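Local structure of Lmo2184 protein (Listeria monocytogenes serovar 1/2a, 5JOQ) at residues S106-A111 and A115-F120; D155-N160 and E278-M283; H185-D190 and M270-N275; E241-K244 and I248-H251. The protein probably binds heme at the cell surface as the lipid-anchored substrate-binding component of an ABC transporter for iron uptake. All blocks are in the same frame, centred on the assembly; numbering follows the deposited sequence.

Interaction 1 of 4, residues S106-A111 and A115-F120; sequences SGFEGA and ADFLDF
The second half of a beta-alpha-beta unit is closed here, where Phe108 of helix 101-110 lies against Ala115 and Phe117 of strand 115-118. One corner of the Phe108 ring does most of the touching: CD2 lies 3.5 Å from Phe117 CZ and 3.8 Å from Ala115 CB. The neighbouring rim atom Phe108 CE2 also comes within 3.8 Å of Phe117 CZ. With centroids 5.9 Å apart and planes inclined at 37°, the two phenyl groups touch by their rims without overlapping, so the pair is neither a stack nor a T-shaped contact. Phe117 CE1 lies in the plane of the Phe108 ring, at its edge. Within the unit, which runs from strand 93-97 through helix 101-110 to strand 115-118, the ring of Phe108 also touches Val94, and therefore packs on both parallel strands that its helix connects. Phe117 starts out across the line to the helix rather than at it; its CG stands beside the backbone N (chi1 -65°), and the far end of the ring, CZ and CE1, makes the contact. The side chain of Phe108 leaves its helix toward the strand, and its ring has Leu113 of the intervening loop as a further neighbour.

Interaction 2 of 4, residues D155-N160 and E278-M283; sequences DQVKSN and EALKEM
Helices 140-161 and 276-288 come closest within these segments at Val157 and Lys281, whose CA atoms are 7.0 Å apart. The space between the backbones at this point is taken up chiefly by two branched side chains, Val157 and Leu280. Both point at the opposing helix. Leu280 was modelled in two conformers; its distances and torsion here describe one of them, so the detailed fit is less certain. In that conformer Leu280 CD2 sits 3.7 Å from Val157 CB, and Leu280 CG lies against both valine methyls, 3.7 Å from Val157 CG1 and 3.9 Å from Val157 CG2. Its chi1 of -166° sets CG opposite the backbone N and carries the isobutyl group across to Val157. Lys281 adds a looser flank, its aliphatic CG 4.4 Å from Val157 CG2. The contact packs the C-terminal helix 276-288 on helix 140-161, whose 155-160 part falls in a predicted coiled coil; Leu194 of helix 187-194 also packs on Leu280. The one side-chain hydrogen bond stays within helix 140-161: Gln156 NE2 donates to Asn160 OD1 at 2.9 Å, the acceptor lying in the amide plane of Gln156 but the donor 42° out of the carbonyl plane of Asn160. Across the helices the contact is apolar, so shape and burial, rather than directed bonds, join these two segments.

Interaction 3 of 4, residues H185-D190 and M270-N275; sequences HAYIGD and MTASLN
Ala272 lies over one face of the Tyr187 ring in a CH-pi contact: Ala272 CA is 3.5 Å from the ring centroid and only 6° off the ring normal, essentially above the centre. Apolar packing extends this footing, with Ala272 CB 3.6 Å from Tyr187 CD1. The peptide leading into Ala272 continues along the same ring, Thr271 C coming to 3.4 Å from Tyr187 CD2, so that the phenol rests on main chain as much as on side chain. The torsion of Tyr187 (chi1 166°) turns CG opposite its backbone N and aims the ring from the first turn of helix 187-194 toward the 270-275 loop. Close to the chain's centre, that loop meets the start of this helix and, through Ala272, the end of the 115-120 segment, and so joins separate parts of the solute-binding fold; Tyr187 also packs on Ala276 and Ala279 of helix 276-288. Solvent-mediated bonds form a second group, at the helix N terminus. Met270 O accepts from two waters, at 2.9 and 2.8 Å; the first accepts from Tyr187 N at 2.9 Å, the second from Ile188 N at 3.1 Å. Among bonds within a segment, Ser273 OG accepts from Asn275 N at 3.2 Å, a capping bond before helix 276-288. Ser273 N is buried here without a polar partner in the model.

Interaction 4 of 4, residues E241-K244 and I248-H251; sequences EEFK and IWKH
Phe243 and Trp249 form an offset stack, the phenyl ring lying over the five-membered ring of the indole with centroids 4.0 Å apart and planes only 13° from parallel. The closest pair is Phe243 CZ and Trp249 CG at 3.4 Å. Displacement toward the indole's attachment point lets Trp249 CB stand over the same phenyl face, a CH-pi contact 3.8 Å from the Phe243 centroid. The opposite indole face carries Ile248 CG2 of its own segment, so Trp249 is held between two apolar groups. At the backbone, Lys244 O lies 3.4 Å from Lys250 CB and 3.7 Å from Lys250 CD, a packing contact of the main chain with an extended aliphatic chain. One step further out, Lys244 NZ forms a salt bridge with Glu241 OE1 at 3.1 Å, reaching it from above the carboxylate plane. Arg226 makes a cation-pi contact with Phe243, and Leu172 of strand 168-173 touches both stacked rings. Helix 233-245 is followed almost at once by a short, weakly bonded helical turn about 248-250, giving two consecutive helical segments whose aromatic side chains stack on each other and pack on strand 168-173 of the mixed sheet.

From the N terminus, interaction 1 comes first and closes a short loop between helix 101-110 and strand 115-118. It ends before the others open. Interaction 2 then spans the longest loop, joining helix 140-161 to helix 276-288, and interaction 3 (185-190 with 270-275) is nested inside it. Interaction 4, another short closure between helices 233-245 and 247-250, lies within both. None cross. Interactions 1 and 3 touch through a probable hydrogen bond from Ala272 N to Phe120 O, 2.8 Å, and interactions 3 and 2 through Tyr187 OH, 4.0 Å from Ala279 CB, so the three form a chain of contacts. Interaction 4 touches none of them, its centre about 40 Å from that of interaction 1.

Interaction 1 of 4, residues S106-A111 and A115-F120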
loop_
_atom_site.group_PDB
_atom_site.type_symbol
_atom_site.label_atom_id
_atom_site.label_comp_id
_atom_site.label_asym_id
_atom_site.label_seq_id
_atom_site.Cartn_x
_atom_site.Cartn_y
_atom_site.Cartn_z
ATOM N N SER A 106 -8.657 19.426 17.393
ATOM C CA SER A 106 -9.952 20.112 17.283
ATOM C C SER A 106 -11.118 19.145 17.429
ATOM O O SER A 106 -12.117 19.457 18.094
ATOM C CB SER A 106 -10.068 20.831 15.941
ATOM O OG SER A 106 -9.030 21.765 15.775
ATOM N N GLY A 107 -11.035 17.983 16.767
ATOM C CA GLY A 107 -12.119 17.014 16.864
ATOM C C GLY A 107 -12.391 16.582 18.293
ATOM O O GLY A 107 -13.541 16.555 18.740
ATOM N N PHE A 108 -11.335 16.203 19.025
ATOM C CA PHE A 108 -11.496 15.863 20.438
ATOM C C PHE A 108 -12.143 17.006 21.230
ATOM O O PHE A 108 -13.100 16.794 21.986
ATOM C CB PHE A 108 -10.132 15.483 21.045
ATOM C CG PHE A 108 -9.564 14.187 20.521
ATOM C CD1 PHE A 108 -10.387 13.092 20.270
ATOM C CD2 PHE A 108 -8.194 14.048 20.303
ATOM C CE1 PHE A 108 -9.859 11.886 19.782
ATOM C CE2 PHE A 108 -7.653 12.829 19.827
ATOM C CZ PHE A 108 -8.491 11.764 19.551
ATOM N N GLU A 109 -11.614 18.224 21.094
ATOM C CA GLU A 109 -12.189 19.367 21.806
ATOM C C GLU A 109 -13.652 19.552 21.450
ATOM O O GLU A 109 -14.498 19.768 22.328
ATOM C CB GLU A 109 -11.416 20.641 21.481
ATOM C CG GLU A 109 -10.057 20.721 22.145
ATOM C CD GLU A 109 -9.229 21.912 21.665
ATOM O OE1 GLU A 109 -9.508 22.450 20.569
ATOM O OE2 GLU A 109 -8.289 22.304 22.385
ATOM N N GLY A 110 -13.967 19.475 20.159
ATOM C CA GLY A 110 -15.348 19.602 19.731
ATOM C C GLY A 110 -16.249 18.554 20.352
ATOM O O GLY A 110 -17.409 18.828 20.659
ATOM N N ALA A 111 -15.730 17.344 20.557
ATOM C CA ALA A 111 -16.513 16.265 21.145
ATOM C C ALA A 111 -16.468 16.271 22.670
ATOM O O ALA A 111 -17.018 15.359 23.297
ATOM C CB ALA A 111 -16.030 14.910 20.619
ATOM N N ALA A 115 -8.001 14.916 26.235
ATOM C CA ALA A 115 -7.025 14.176 25.441
ATOM C C ALA A 115 -5.617 14.643 25.772
ATOM O O ALA A 115 -5.384 15.819 26.064
ATOM C CB ALA A 115 -7.283 14.315 23.940
ATOM N N ASP A 116 -4.685 13.697 25.721
ATOM C CA ASP A 116 -3.276 13.931 25.988
ATOM C C ASP A 116 -2.489 13.484 24.759
ATOM O O ASP A 116 -2.620 12.333 24.325
ATOM C CB ASP A 116 -2.853 13.130 27.224
ATOM C CG ASP A 116 -1.510 13.569 27.801
ATOM O OD1 ASP A 116 -0.820 14.420 27.196
ATOM O OD2 ASP A 116 -1.145 13.035 28.869
ATOM N N PHE A 117 -1.682 14.384 24.195
ATOM C CA PHE A 117 -0.888 14.081 23.007
ATOM C C PHE A 117 0.552 13.855 23.465
ATOM O O PHE A 117 1.256 14.808 23.810
ATOM C CB PHE A 117 -1.001 15.193 21.966
ATOM C CG PHE A 117 -2.398 15.337 21.398
ATOM C CD1 PHE A 117 -2.818 14.521 20.364
ATOM C CD2 PHE A 117 -3.291 16.243 21.959
ATOM C CE1 PHE A 117 -4.099 14.614 19.858
ATOM C CE2 PHE A 117 -4.591 16.354 21.456
ATOM C CZ PHE A 117 -4.984 15.532 20.398
ATOM N N LEU A 118 0.954 12.584 23.511
ATOM C CA LEU A 118 2.246 12.159 24.056
ATOM C C LEU A 118 3.355 12.372 23.030
ATOM O O LEU A 118 3.183 12.053 21.859
ATOM C CB LEU A 118 2.188 10.677 24.411
ATOM C CG LEU A 118 0.949 10.276 25.239
ATOM C CD1 LEU A 118 0.946 8.756 25.501
ATOM C CD2 LEU A 118 0.901 11.061 26.541
ATOM N N ASP A 119 4.496 12.912 23.464
ATOM C CA ASP A 119 5.587 13.222 22.534
ATOM C C ASP A 119 6.446 11.966 22.333
ATOM O O ASP A 119 7.241 11.595 23.211
ATOM C CB ASP A 119 6.429 14.375 23.074
ATOM C CG ASP A 119 7.483 14.833 22.067
ATOM O OD1 ASP A 119 7.706 14.111 21.075
ATOM O OD2 ASP A 119 8.067 15.913 22.244
ATOM N N PHE A 120 6.294 11.313 21.177
ATOM C CA PHE A 120 7.083 10.127 20.824
ATOM C C PHE A 120 8.125 10.422 19.726
ATOM O O PHE A 120 8.479 9.536 18.919
ATOM C CB PHE A 120 6.141 8.991 20.415
ATOM C CG PHE A 120 5.405 8.333 21.601
ATOM C CD1 PHE A 120 5.521 8.842 22.896
ATOM C CD2 PHE A 120 4.611 7.216 21.403
ATOM C CE1 PHE A 120 4.868 8.206 24.000
ATOM C CE2 PHE A 120 3.939 6.590 22.476
ATOM C CZ PHE A 120 4.055 7.069 23.754
#

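Interaction 2 of 4, residues D155-N160 and E278-M283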
loop_
_atom_site.group_PDB
_atom_site.type_symbol
_atom_site.label_atom_id
_atom_site.label_comp_id
_atom_site.label_asym_id
_atom_site.label_seq_id
_atom_site.Cartn_x
_atom_site.Cartn_y
_atom_site.Cartn_z
ATOM N N ASP A 155 21.609 2.095 26.901
ATOM C CA ASP A 155 22.953 2.298 27.408
ATOM C C ASP A 155 23.903 1.276 26.814
ATOM O O ASP A 155 25.049 1.585 26.557
ATOM C CB ASP A 155 22.998 2.270 28.936
ATOM C CG ASP A 155 22.532 3.575 29.562
ATOM O OD1 ASP A 155 22.302 4.540 28.823
ATOM O OD2 ASP A 155 22.408 3.621 30.794
ATOM N N GLN A 156 23.423 0.057 26.615
ATOM C CA GLN A 156 24.287 -0.989 26.068
ATOM C C GLN A 156 24.706 -0.675 24.630
ATOM O O GLN A 156 25.872 -0.872 24.250
ATOM C CB GLN A 156 23.579 -2.348 26.139
ATOM C CG GLN A 156 24.434 -3.484 25.559
ATOM C CD GLN A 156 25.657 -3.746 26.427
ATOM O OE1 GLN A 156 25.519 -4.042 27.622
ATOM N NE2 GLN A 156 26.865 -3.605 25.845
ATOM N N VAL A 157 23.766 -0.212 23.803
ATOM C CA VAL A 157 24.122 0.193 22.436
ATOM C C VAL A 157 25.100 1.354 22.479
ATOM O O VAL A 157 26.138 1.339 21.816
ATOM C CB VAL A 157 22.858 0.546 21.630
ATOM C CG1 VAL A 157 23.257 1.059 20.203
ATOM C CG2 VAL A 157 21.991 -0.700 21.524
ATOM N N LYS A 158 24.812 2.359 23.304
ATOM C CA LYS A 158 25.718 3.501 23.400
ATOM C C LYS A 158 27.127 3.056 23.767
ATOM O O LYS A 158 28.108 3.498 23.161
ATOM C CB LYS A 158 25.181 4.498 24.437
ATOM C CG LYS A 158 24.020 5.373 23.950
ATOM C CD LYS A 158 23.353 6.141 25.108
ATOM C CE LYS A 158 23.242 7.660 24.930
ATOM N NZ LYS A 158 22.366 8.262 26.065
ATOM N N SER A 159 27.248 2.174 24.749
ATOM C CA SER A 159 28.535 1.672 25.165
ATOM C C SER A 159 29.234 0.910 24.026
ATOM O O SER A 159 30.395 1.081 23.783
ATOM C CB SER A 159 28.358 0.761 26.379
ATOM O OG SER A 159 29.557 0.121 26.699
ATOM N N ASN A 160 28.478 0.099 23.312
ATOM C CA ASN A 160 28.993 -0.698 22.219
ATOM C C ASN A 160 29.609 0.146 21.113
ATOM O O ASN A 160 30.620 -0.207 20.578
ATOM C CB ASN A 160 27.856 -1.459 21.540
ATOM C CG ASN A 160 27.402 -2.687 22.287
ATOM O OD1 ASN A 160 28.012 -3.124 23.241
ATOM N ND2 ASN A 160 26.303 -3.253 21.828
ATOM N N GLU A 278 14.795 -3.109 20.071
ATOM C CA GLU A 278 15.067 -3.957 18.930
ATOM C C GLU A 278 15.519 -3.108 17.728
ATOM O O GLU A 278 16.467 -3.442 17.061
ATOM C CB GLU A 278 13.841 -4.779 18.576
ATOM C CG GLU A 278 14.070 -5.770 17.458
ATOM C CD GLU A 278 12.845 -6.610 17.127
ATOM O OE1 GLU A 278 11.807 -6.465 17.787
ATOM O OE2 GLU A 278 12.935 -7.415 16.185
ATOM N N ALA A 279 14.834 -2.000 17.503
ATOM C CA ALA A 279 15.159 -1.096 16.401
ATOM C C ALA A 279 16.575 -0.558 16.536
ATOM O O ALA A 279 17.329 -0.503 15.553
ATOM C CB ALA A 279 14.160 0.057 16.358
ATOM N N LEU A 280 16.959 -0.157 17.749
ATOM C CA LEU A 280 18.305 0.369 17.952
ATOM C C LEU A 280 19.367 -0.694 17.676
ATOM O O LEU A 280 20.444 -0.388 17.149
ATOM C CB LEU A 280 18.436 0.912 19.378
ATOM C CG LEU A 280 19.649 1.775 19.666
ATOM C CD1 LEU A 280 19.693 2.973 18.726
ATOM C CD2 LEU A 280 19.640 2.222 21.152
ATOM N N LYS A 281 19.096 -1.950 18.029
ATOM C CA LYS A 281 20.067 -3.014 17.775
ATOM C C LYS A 281 20.198 -3.299 16.282
ATOM O O LYS A 281 21.291 -3.624 15.789
ATOM C CB LYS A 281 19.643 -4.285 18.497
ATOM C CG LYS A 281 19.739 -4.223 20.011
ATOM C CD LYS A 281 19.172 -5.496 20.695
ATOM C CE LYS A 281 18.814 -5.213 22.175
ATOM N NZ LYS A 281 17.642 -6.002 22.696
ATOM N N GLU A 282 19.074 -3.271 15.562
ATOM C CA GLU A 282 19.129 -3.428 14.112
ATOM C C GLU A 282 19.857 -2.240 13.473
ATOM O O GLU A 282 20.641 -2.414 12.527
ATOM C CB GLU A 282 17.701 -3.598 13.578
ATOM C CG GLU A 282 17.591 -4.184 12.212
ATOM C CD GLU A 282 18.321 -5.517 12.113
ATOM O OE1 GLU A 282 18.228 -6.369 13.047
ATOM O OE2 GLU A 282 19.038 -5.666 11.110
ATOM N N MET A 283 19.669 -1.034 14.026
ATOM C CA MET A 283 20.380 0.136 13.515
ATOM C C MET A 283 21.879 -0.034 13.668
ATOM O O MET A 283 22.647 0.277 12.750
ATOM C CB MET A 283 19.903 1.404 14.237
ATOM C CG MET A 283 20.538 2.680 13.699
ATOM S SD MET A 283 20.071 3.079 12.014
ATOM C CE MET A 283 18.292 3.416 12.166
#

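Interaction 3 of 4, residues H185-D190 and M270-N275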
loop_
_atom_site.group_PDB
_atom_site.type_symbol
_atom_site.label_atom_id
_atom_site.label_comp_id
_atom_site.label_asym_id
_atom_site.label_seq_id
_atom_site.Cartn_x
_atom_site.Cartn_y
_atom_site.Cartn_z
ATOM N N HIS A 185 15.715 15.432 14.934
ATOM C CA HIS A 185 14.543 15.770 15.754
ATOM C C HIS A 185 13.375 14.816 15.583
ATOM O O HIS A 185 12.378 14.939 16.328
ATOM C CB HIS A 185 14.051 17.204 15.473
ATOM C CG HIS A 185 15.124 18.230 15.655
ATOM N ND1 HIS A 185 15.739 18.456 16.869
ATOM C CD2 HIS A 185 15.715 19.066 14.773
ATOM C CE1 HIS A 185 16.667 19.388 16.727
ATOM N NE2 HIS A 185 16.659 19.790 15.465
ATOM N N ALA A 186 13.454 13.887 14.640
ATOM C CA ALA A 186 12.446 12.850 14.472
ATOM C C ALA A 186 12.965 11.531 15.035
ATOM O O ALA A 186 14.168 11.354 15.227
ATOM C CB ALA A 186 12.072 12.679 12.985
ATOM N N TYR A 187 12.042 10.583 15.254
ATOM C CA TYR A 187 12.405 9.356 15.970
ATOM C C TYR A 187 13.469 8.540 15.232
ATOM O O TYR A 187 14.419 8.038 15.847
ATOM C CB TYR A 187 11.148 8.517 16.200
ATOM C CG TYR A 187 11.420 7.066 16.621
ATOM C CD1 TYR A 187 12.093 6.777 17.821
ATOM C CD2 TYR A 187 10.976 6.004 15.838
ATOM C CE1 TYR A 187 12.331 5.466 18.231
ATOM C CE2 TYR A 187 11.194 4.686 16.234
ATOM C CZ TYR A 187 11.857 4.427 17.433
ATOM O OH TYR A 187 12.071 3.136 17.822
ATOM N N ILE A 188 13.321 8.366 13.915
ATOM C CA ILE A 188 14.343 7.594 13.214
ATOM C C ILE A 188 15.674 8.337 13.263
ATOM O O ILE A 188 16.730 7.712 13.349
ATOM C CB ILE A 188 13.947 7.299 11.755
ATOM C CG1 ILE A 188 12.626 6.516 11.675
ATOM C CG2 ILE A 188 15.106 6.540 11.015
ATOM C CD1 ILE A 188 12.701 5.166 12.267
ATOM N N GLY A 189 15.658 9.672 13.212
ATOM C CA GLY A 189 16.897 10.425 13.451
ATOM C C GLY A 189 17.486 10.185 14.834
ATOM O O GLY A 189 18.718 10.132 15.004
ATOM N N ASP A 190 16.619 10.067 15.846
ATOM C CA ASP A 190 17.096 9.759 17.192
ATOM C C ASP A 190 17.771 8.382 17.243
ATOM O O ASP A 190 18.793 8.206 17.916
ATOM C CB ASP A 190 15.926 9.830 18.180
ATOM C CG ASP A 190 16.385 9.903 19.614
ATOM O OD1 ASP A 190 17.309 10.704 19.889
ATOM O OD2 ASP A 190 15.856 9.170 20.463
ATOM N N MET A 270 7.319 5.738 12.283
ATOM C CA MET A 270 7.617 7.167 12.208
ATOM C C MET A 270 7.878 7.758 13.595
ATOM O O MET A 270 8.639 8.727 13.716
ATOM C CB MET A 270 6.462 7.920 11.544
ATOM C CG MET A 270 6.923 9.140 10.762
ATOM S SD MET A 270 5.581 9.888 9.769
ATOM C CE MET A 270 4.866 10.901 11.071
ATOM N N THR A 271 7.226 7.232 14.623
ATOM C CA THR A 271 7.431 7.709 15.987
ATOM C C THR A 271 7.741 6.532 16.905
ATOM O O THR A 271 7.596 5.363 16.518
ATOM C CB THR A 271 6.221 8.496 16.499
ATOM O OG1 THR A 271 5.030 7.707 16.365
ATOM C CG2 THR A 271 6.073 9.804 15.711
ATOM N N ALA A 272 8.165 6.863 18.140
ATOM C CA ALA A 272 8.777 5.898 19.047
ATOM C C ALA A 272 7.747 4.898 19.554
ATOM O O ALA A 272 6.560 5.208 19.651
ATOM C CB ALA A 272 9.414 6.633 20.263
ATOM N N SER A 273 8.245 3.754 19.983
ATOM C CA SER A 273 7.483 2.686 20.606
ATOM C C SER A 273 8.398 1.785 21.440
ATOM O O SER A 273 9.587 1.982 21.488
ATOM C CB SER A 273 6.714 1.869 19.574
ATOM O OG SER A 273 7.562 1.025 18.868
ATOM N N LEU A 274 7.806 0.783 22.069
ATOM C CA LEU A 274 8.537 -0.178 22.881
ATOM C C LEU A 274 9.438 -1.063 21.991
ATOM O O LEU A 274 10.243 -1.796 22.477
ATOM C CB LEU A 274 7.625 -0.964 23.804
ATOM C CG LEU A 274 6.965 -0.126 24.893
ATOM C CD1 LEU A 274 6.154 -0.997 25.835
ATOM C CD2 LEU A 274 7.997 0.678 25.650
ATOM N N ASN A 275 9.258 -0.962 20.678
ATOM C CA ASN A 275 10.092 -1.643 19.695
ATOM C C ASN A 275 11.493 -1.029 19.647
ATOM O O ASN A 275 12.390 -1.581 19.050
ATOM C CB ASN A 275 9.539 -1.457 18.279
ATOM C CG ASN A 275 8.318 -2.276 18.015
ATOM O OD1 ASN A 275 7.991 -3.165 18.768
ATOM N ND2 ASN A 275 7.659 -1.992 16.916
HETATM O O HOH W 1 9.190 11.220 15.026
HETATM O O HOH W 2 10.934 9.341 12.167
#

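Interaction 4 of 4, residues E241-K244 and I248-H251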
loop_
_atom_site.group_PDB
_atom_site.type_symbol
_atom_site.label_atom_id
_atom_site.label_comp_id
_atom_site.label_asym_id
_atom_site.label_seq_id
_atom_site.Cartn_x
_atom_site.Cartn_y
_atom_site.Cartn_z
ATOM N N GLU A 241 14.680 -0.605 -6.783
ATOM C CA GLU A 241 15.142 -0.647 -8.167
ATOM C C GLU A 241 15.077 0.732 -8.825
ATOM O O GLU A 241 15.927 1.069 -9.651
ATOM C CB GLU A 241 14.310 -1.631 -9.008
ATOM C CG GLU A 241 14.319 -3.046 -8.528
ATOM C CD GLU A 241 15.655 -3.763 -8.691
ATOM O OE1 GLU A 241 16.551 -3.343 -9.463
ATOM O OE2 GLU A 241 15.780 -4.804 -8.040
ATOM N N GLU A 242 14.053 1.524 -8.509
ATOM C CA GLU A 242 13.939 2.828 -9.154
ATOM C C GLU A 242 15.059 3.768 -8.697
ATOM O O GLU A 242 15.662 4.478 -9.514
ATOM C CB GLU A 242 12.562 3.438 -8.852
ATOM C CG GLU A 242 12.248 4.657 -9.777
ATOM C CD GLU A 242 13.006 5.970 -9.408
ATOM O OE1 GLU A 242 13.274 6.226 -8.215
ATOM O OE2 GLU A 242 13.309 6.756 -10.343
ATOM N N PHE A 243 15.373 3.738 -7.406
ATOM C CA PHE A 243 16.416 4.602 -6.832
ATOM C C PHE A 243 17.740 4.448 -7.569
ATOM O O PHE A 243 18.391 5.452 -7.912
ATOM C CB PHE A 243 16.562 4.245 -5.345
ATOM C CG PHE A 243 17.173 5.327 -4.450
ATOM C CD1 PHE A 243 16.348 6.268 -3.808
ATOM C CD2 PHE A 243 18.524 5.312 -4.152
ATOM C CE1 PHE A 243 16.906 7.234 -2.909
ATOM C CE2 PHE A 243 19.091 6.253 -3.252
ATOM C CZ PHE A 243 18.286 7.211 -2.646
ATOM N N LYS A 244 18.135 3.190 -7.867
ATOM C CA LYS A 244 19.399 2.884 -8.533
ATOM C C LYS A 244 19.480 3.397 -9.966
ATOM O O LYS A 244 20.592 3.493 -10.509
ATOM C CB LYS A 244 19.636 1.356 -8.564
ATOM C CG LYS A 244 19.725 0.713 -7.181
ATOM C CD LYS A 244 20.044 -0.803 -7.256
ATOM C CE LYS A 244 18.815 -1.661 -7.496
ATOM N NZ LYS A 244 19.151 -3.119 -7.700
ATOM N N ILE A 248 19.058 11.388 -10.109
ATOM C CA ILE A 248 19.010 12.158 -8.896
ATOM C C ILE A 248 19.828 11.537 -7.762
ATOM O O ILE A 248 20.398 12.258 -7.007
ATOM C CB ILE A 248 17.549 12.326 -8.409
ATOM C CG1 ILE A 248 16.687 12.984 -9.488
ATOM C CG2 ILE A 248 17.472 13.136 -7.136
ATOM C CD1 ILE A 248 17.186 14.346 -9.858
ATOM N N TRP A 249 19.837 10.219 -7.625
ATOM C CA TRP A 249 20.541 9.542 -6.540
ATOM C C TRP A 249 21.691 8.595 -6.889
ATOM O O TRP A 249 22.546 8.316 -6.057
ATOM C CB TRP A 249 19.522 8.698 -5.756
ATOM C CG TRP A 249 18.336 9.432 -5.221
ATOM C CD1 TRP A 249 17.084 9.406 -5.708
ATOM C CD2 TRP A 249 18.309 10.299 -4.092
ATOM N NE1 TRP A 249 16.267 10.195 -4.966
ATOM C CE2 TRP A 249 16.997 10.766 -3.965
ATOM C CE3 TRP A 249 19.271 10.740 -3.190
ATOM C CZ2 TRP A 249 16.620 11.642 -2.973
ATOM C CZ3 TRP A 249 18.900 11.605 -2.212
ATOM C CH2 TRP A 249 17.580 12.046 -2.098
ATOM N N LYS A 250 21.689 8.104 -8.117
ATOM C CA LYS A 250 22.631 7.091 -8.549
ATOM C C LYS A 250 24.098 7.437 -8.532
ATOM O O LYS A 250 24.917 6.573 -8.536
ATOM C CB LYS A 250 22.224 6.414 -9.847
ATOM C CG LYS A 250 22.533 7.162 -11.111
ATOM C CD LYS A 250 22.239 6.245 -12.277
ATOM C CE LYS A 250 22.535 6.879 -13.603
ATOM N NZ LYS A 250 22.570 5.825 -14.646
ATOM N N HIS A 251 24.423 8.703 -8.547
ATOM C CA HIS A 251 25.843 9.052 -8.467
ATOM C C HIS A 251 26.314 9.298 -7.029
ATOM O O HIS A 251 27.497 9.594 -6.823
ATOM C CB HIS A 251 26.134 10.244 -9.368
ATOM C CG HIS A 251 25.638 10.038 -10.777
ATOM N ND1 HIS A 251 26.352 9.324 -11.717
ATOM C CD2 HIS A 251 24.481 10.402 -11.381
ATOM C CE1 HIS A 251 25.665 9.267 -12.842
ATOM N NE2 HIS A 251 24.525 9.916 -12.664
#